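Local coordinates for protein diaminopimelate decarboxylase (Helicobacter pylori, PDB 2QGH) that binds pyridoxal phosphate and L-lysine and probably catalyses the decarboxylation of meso-diaminopimelate to L-lysine, the last step of lysine biosynthesis, at residues Phe47-Tyr50 / Lys51-Phe54; Asp413-Arg416 / Leu417-Gly421. All coordinates share one frame; numbering follows the deposited sequence.

Contact 1. Residues Phe47-Tyr50 / Lys51-Phe54; sequences FLNY and KEAF
K51 meets F47 one helical turn back, and the pair illustrates how a late turn of a helix can stay regular in its backbone while its side chains part between core and solvent. The amide N of K51 donates to F47 O at 3.0 Å, nearly straight and in the carbonyl plane. Its side chain then divides between two neighbours: K51 CG approaches the F47 ring obliquely, 4.3 Å from F47 CE2, and K51 CE lies 4.0 Å from L48 CD1. L48 and K51 run side by side in the same direction, with bends at chi2 and chi3 turning the lysine chain along the leucine.

E52 continues the pattern less neatly, for its N reaches L48 O at 3.1 Å from a position 38° out of the carbonyl plane. With chi1 at 72°, its CG sits between the backbone N and the carbonyl carbon, which brings CG close to both L48 O and N49 O (E52 CG to L48 O 3.3 Å).

The turn lies in the C-terminal part of helix 40-52, which a short loop joins to the first strand, 59-64, of the eight-stranded parallel barrel of the alanine racemase-like, fold type III family of pyridoxal-phosphate enzymes. The side chain of Y50, its nearest atom about 6 Å from the bound cofactor, hydrogen-bonds through OH to S283 OG and packs on P280 of the cofactor pocket.

A53 N completes the run of i to i+4 bonds, donating to N49 O at 3.0 Å, while A53 CB rests against the same oxygen. At F54 the chain has left helical geometry. The phenyl ring presents its edge to Y50 O, with F54 CD2 at 3.9 Å, and packs on A262 of helix 258-268 and on I276 and C278 of strand 275-278.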
# COMPACT_ATOMS: atom_id res chain seq x y z
N PHE A 47 -6.55 26.19 2.97
CA PHE A 47 -7.03 26.48 1.63
C PHE A 47 -7.15 27.98 1.44
O PHE A 47 -6.74 28.52 0.42
CB PHE A 47 -8.39 25.83 1.38
CG PHE A 47 -8.97 26.19 0.05
CD1 PHE A 47 -8.44 25.66 -1.12
CD2 PHE A 47 -10.01 27.11 -0.03
CE1 PHE A 47 -8.94 26.05 -2.36
CE2 PHE A 47 -10.52 27.51 -1.27
CZ PHE A 47 -9.98 26.97 -2.44
N LEU A 48 -7.74 28.65 2.43
CA LEU A 48 -7.91 30.09 2.39
C LEU A 48 -6.58 30.83 2.29
O LEU A 48 -6.53 31.95 1.81
CB LEU A 48 -8.68 30.56 3.63
CG LEU A 48 -10.16 30.92 3.43
CD1 LEU A 48 -10.79 30.05 2.36
CD2 LEU A 48 -10.88 30.78 4.76
N ASN A 49 -5.50 30.21 2.76
CA ASN A 49 -4.20 30.86 2.68
C ASN A 49 -3.68 30.85 1.24
O ASN A 49 -3.04 31.81 0.80
CB ASN A 49 -3.20 30.16 3.61
CG ASN A 49 -3.57 30.33 5.07
OD1 ASN A 49 -4.11 31.37 5.47
ND2 ASN A 49 -3.27 29.32 5.88
N TYR A 50 -3.95 29.78 0.50
CA TYR A 50 -3.53 29.68 -0.89
C TYR A 50 -4.38 30.62 -1.73
O TYR A 50 -3.90 31.26 -2.66
CB TYR A 50 -3.70 28.25 -1.41
CG TYR A 50 -2.47 27.39 -1.29
CD1 TYR A 50 -1.50 27.36 -2.30
CD2 TYR A 50 -2.26 26.60 -0.15
CE1 TYR A 50 -0.36 26.57 -2.18
CE2 TYR A 50 -1.13 25.81 -0.02
CZ TYR A 50 -0.19 25.80 -1.04
OH TYR A 50 0.92 24.99 -0.91
N LYS A 51 -5.66 30.71 -1.37
CA LYS A 51 -6.61 31.55 -2.09
C LYS A 51 -6.25 33.03 -1.99
O LYS A 51 -6.45 33.78 -2.95
CB LYS A 51 -8.02 31.31 -1.55
CG LYS A 51 -9.12 31.36 -2.61
CD LYS A 51 -10.13 32.47 -2.35
CE LYS A 51 -10.84 32.28 -1.01
NZ LYS A 51 -11.74 33.43 -0.69
N GLU A 52 -5.73 33.45 -0.84
CA GLU A 52 -5.38 34.85 -0.64
C GLU A 52 -3.93 35.18 -1.02
O GLU A 52 -3.60 36.33 -1.30
CB GLU A 52 -5.61 35.25 0.82
CG GLU A 52 -4.60 34.67 1.79
CD GLU A 52 -4.63 35.33 3.15
OE1 GLU A 52 -3.79 34.98 4.01
OE2 GLU A 52 -5.50 36.21 3.38
N ALA A 53 -3.07 34.17 -1.03
CA ALA A 53 -1.67 34.37 -1.38
C ALA A 53 -1.55 34.93 -2.80
O ALA A 53 -0.48 35.36 -3.22
CB ALA A 53 -0.91 33.06 -1.26
N PHE A 54 -2.66 34.91 -3.52
CA PHE A 54 -2.70 35.40 -4.89
C PHE A 54 -3.91 36.31 -5.10
O PHE A 54 -4.90 35.90 -5.72
CB PHE A 54 -2.76 34.22 -5.85
CG PHE A 54 -1.47 33.47 -5.97
CD1 PHE A 54 -0.40 34.01 -6.68
CD2 PHE A 54 -1.32 32.22 -5.38
CE1 PHE A 54 0.80 33.31 -6.80
CE2 PHE A 54 -0.12 31.52 -5.50
CZ PHE A 54 0.93 32.06 -6.21

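Contact 2. Residues Asp413-Arg416 / Leu417-Gly421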
# COMPACT_ATOMS: atom_id res chain seq x y z
N ASP A 413 -16.81 -7.01 4.27
CA ASP A 413 -16.53 -6.20 3.09
C ASP A 413 -15.19 -6.59 2.48
O ASP A 413 -14.93 -6.32 1.31
CB ASP A 413 -16.51 -4.69 3.44
CG ASP A 413 -17.86 -4.19 3.92
OD1 ASP A 413 -18.90 -4.69 3.45
OD2 ASP A 413 -17.89 -3.27 4.77
N LEU A 414 -14.35 -7.26 3.25
CA LEU A 414 -13.04 -7.69 2.76
C LEU A 414 -13.15 -8.70 1.62
O LEU A 414 -12.38 -8.65 0.67
CB LEU A 414 -12.21 -8.32 3.88
CG LEU A 414 -11.73 -7.46 5.05
CD1 LEU A 414 -11.35 -8.38 6.22
CD2 LEU A 414 -10.56 -6.59 4.63
N TRP A 415 -14.11 -9.61 1.73
CA TRP A 415 -14.25 -10.67 0.73
C TRP A 415 -15.58 -10.71 -0.00
O TRP A 415 -15.91 -11.70 -0.64
CB TRP A 415 -14.01 -12.02 1.42
CG TRP A 415 -14.95 -12.28 2.56
CD1 TRP A 415 -16.27 -12.62 2.48
CD2 TRP A 415 -14.65 -12.23 3.97
NE1 TRP A 415 -16.80 -12.77 3.72
CE2 TRP A 415 -15.83 -12.54 4.66
CE3 TRP A 415 -13.49 -11.95 4.70
CZ2 TRP A 415 -15.90 -12.58 6.06
CZ3 TRP A 415 -13.55 -11.99 6.10
CH2 TRP A 415 -14.75 -12.30 6.76
N ARG A 416 -16.33 -9.62 0.09
CA ARG A 416 -17.63 -9.50 -0.56
C ARG A 416 -17.61 -9.88 -2.04
O ARG A 416 -18.48 -10.61 -2.51
CB ARG A 416 -18.15 -8.06 -0.41
CG ARG A 416 -19.56 -7.84 -0.91
CD ARG A 416 -20.57 -8.27 0.15
NE ARG A 416 -20.57 -7.35 1.28
CZ ARG A 416 -21.14 -7.60 2.46
NH1 ARG A 416 -21.76 -8.75 2.67
NH2 ARG A 416 -21.09 -6.69 3.42
N LEU A 417 -16.62 -9.38 -2.77
CA LEU A 417 -16.51 -9.64 -4.20
C LEU A 417 -15.80 -10.95 -4.56
O LEU A 417 -15.45 -11.17 -5.72
CB LEU A 417 -15.80 -8.47 -4.89
CG LEU A 417 -16.49 -7.10 -4.79
CD1 LEU A 417 -15.60 -6.02 -5.38
CD2 LEU A 417 -17.82 -7.16 -5.52
N GLU A 418 -15.60 -11.80 -3.57
CA GLU A 418 -14.94 -13.09 -3.78
C GLU A 418 -15.90 -14.23 -3.50
O GLU A 418 -15.60 -15.39 -3.79
CB GLU A 418 -13.75 -13.24 -2.85
CG GLU A 418 -12.58 -12.33 -3.11
CD GLU A 418 -11.62 -12.32 -1.94
OE1 GLU A 418 -11.29 -13.42 -1.44
OE2 GLU A 418 -11.20 -11.23 -1.51
N GLU A 419 -17.05 -13.89 -2.92
CA GLU A 419 -18.06 -14.87 -2.56
C GLU A 419 -18.65 -15.69 -3.70
O GLU A 419 -18.78 -16.91 -3.60
CB GLU A 419 -19.20 -14.19 -1.78
CG GLU A 419 -18.72 -13.57 -0.49
CD GLU A 419 -19.79 -13.52 0.57
OE1 GLU A 419 -20.84 -12.89 0.33
OE2 GLU A 419 -19.59 -14.12 1.65
N GLU A 420 -19.00 -15.03 -4.80
CA GLU A 420 -19.56 -15.77 -5.92
C GLU A 420 -18.58 -16.78 -6.50
O GLU A 420 -18.97 -17.87 -6.93
CB GLU A 420 -20.03 -14.79 -7.00
CG GLU A 420 -21.52 -14.46 -6.90
CD GLU A 420 -21.92 -13.21 -7.67
OE1 GLU A 420 -21.52 -13.07 -8.85
OE2 GLU A 420 -22.64 -12.36 -7.10
N GLY A 421 -17.29 -16.44 -6.50
CA GLY A 421 -16.29 -17.35 -7.04
C GLY A 421 -16.08 -18.59 -6.19
O GLY A 421 -15.58 -19.61 -6.66
O HOH W 1 -14.29 -7.85 -1.86
O HOH W 2 -19.09 -13.97 4.86
O HOH W 3 -19.36 -11.92 -4.82
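W415 and E419 cross obliquely, the carboxylate coming to the edge of the indole with the two planes 45° apart. E419 OE2 lies 3.7 Å from W415 NE1, and a water spans the pair: it accepts from NE1 at 2.8 Å and donates to OE2 at 3.3 Å. The rotation of W415 about chi1, 58°, puts CG between the backbone N and the carbonyl carbon, which turns the pyrrole edge toward the glutamate.

Behind this pair a type I beta turn, W415 to E418, sets the spacing. E418 N donates to W415 O at 2.9 Å, a direct backbone hydrogen bond across the turn, from 57° out of the carbonyl plane. Two more waters link the backbone, one accepting from L417 N and donating weakly to L414 O, the other connecting R416 O with E420 N. R416, bent at chi2 and chi3, reaches back so that NH2 meets D413 OD1 in a 3.0 Å salt bridge, nearly along the C-O axis.

The glutamate ends are steadied by the second subunit: K97 of that subunit pairs with E419 OE2, while its R94 and the backbone N of its L71 both hold E418 OE1. This loop after strand 402-406 is therefore part of the dimer interface, reaching from its own chain to helices 71-79 and 89-97 of the partner's barrel domain.

Followed from the N terminus, contact 1 (47-54) comes first, late in helix 40-52 just before the chain enters the barrel, and contact 2 (413-421) comes near the C terminus, beyond strand 402-406. Each joins directly adjoining segments and closes no more than a local turn, so the two lie in series, neither nested nor crossed. The centres of contact 1 and contact 2 are about 45 Å apart, on opposite sides of the chain's centre. The nearest atoms of the two remain about 31 Å apart. As a worked example they contrast two uses of a local turn: contact 1 joins a helix to the barrel within one subunit, whereas contact 2 carries the C-terminal tail onto the barrel domain of the other.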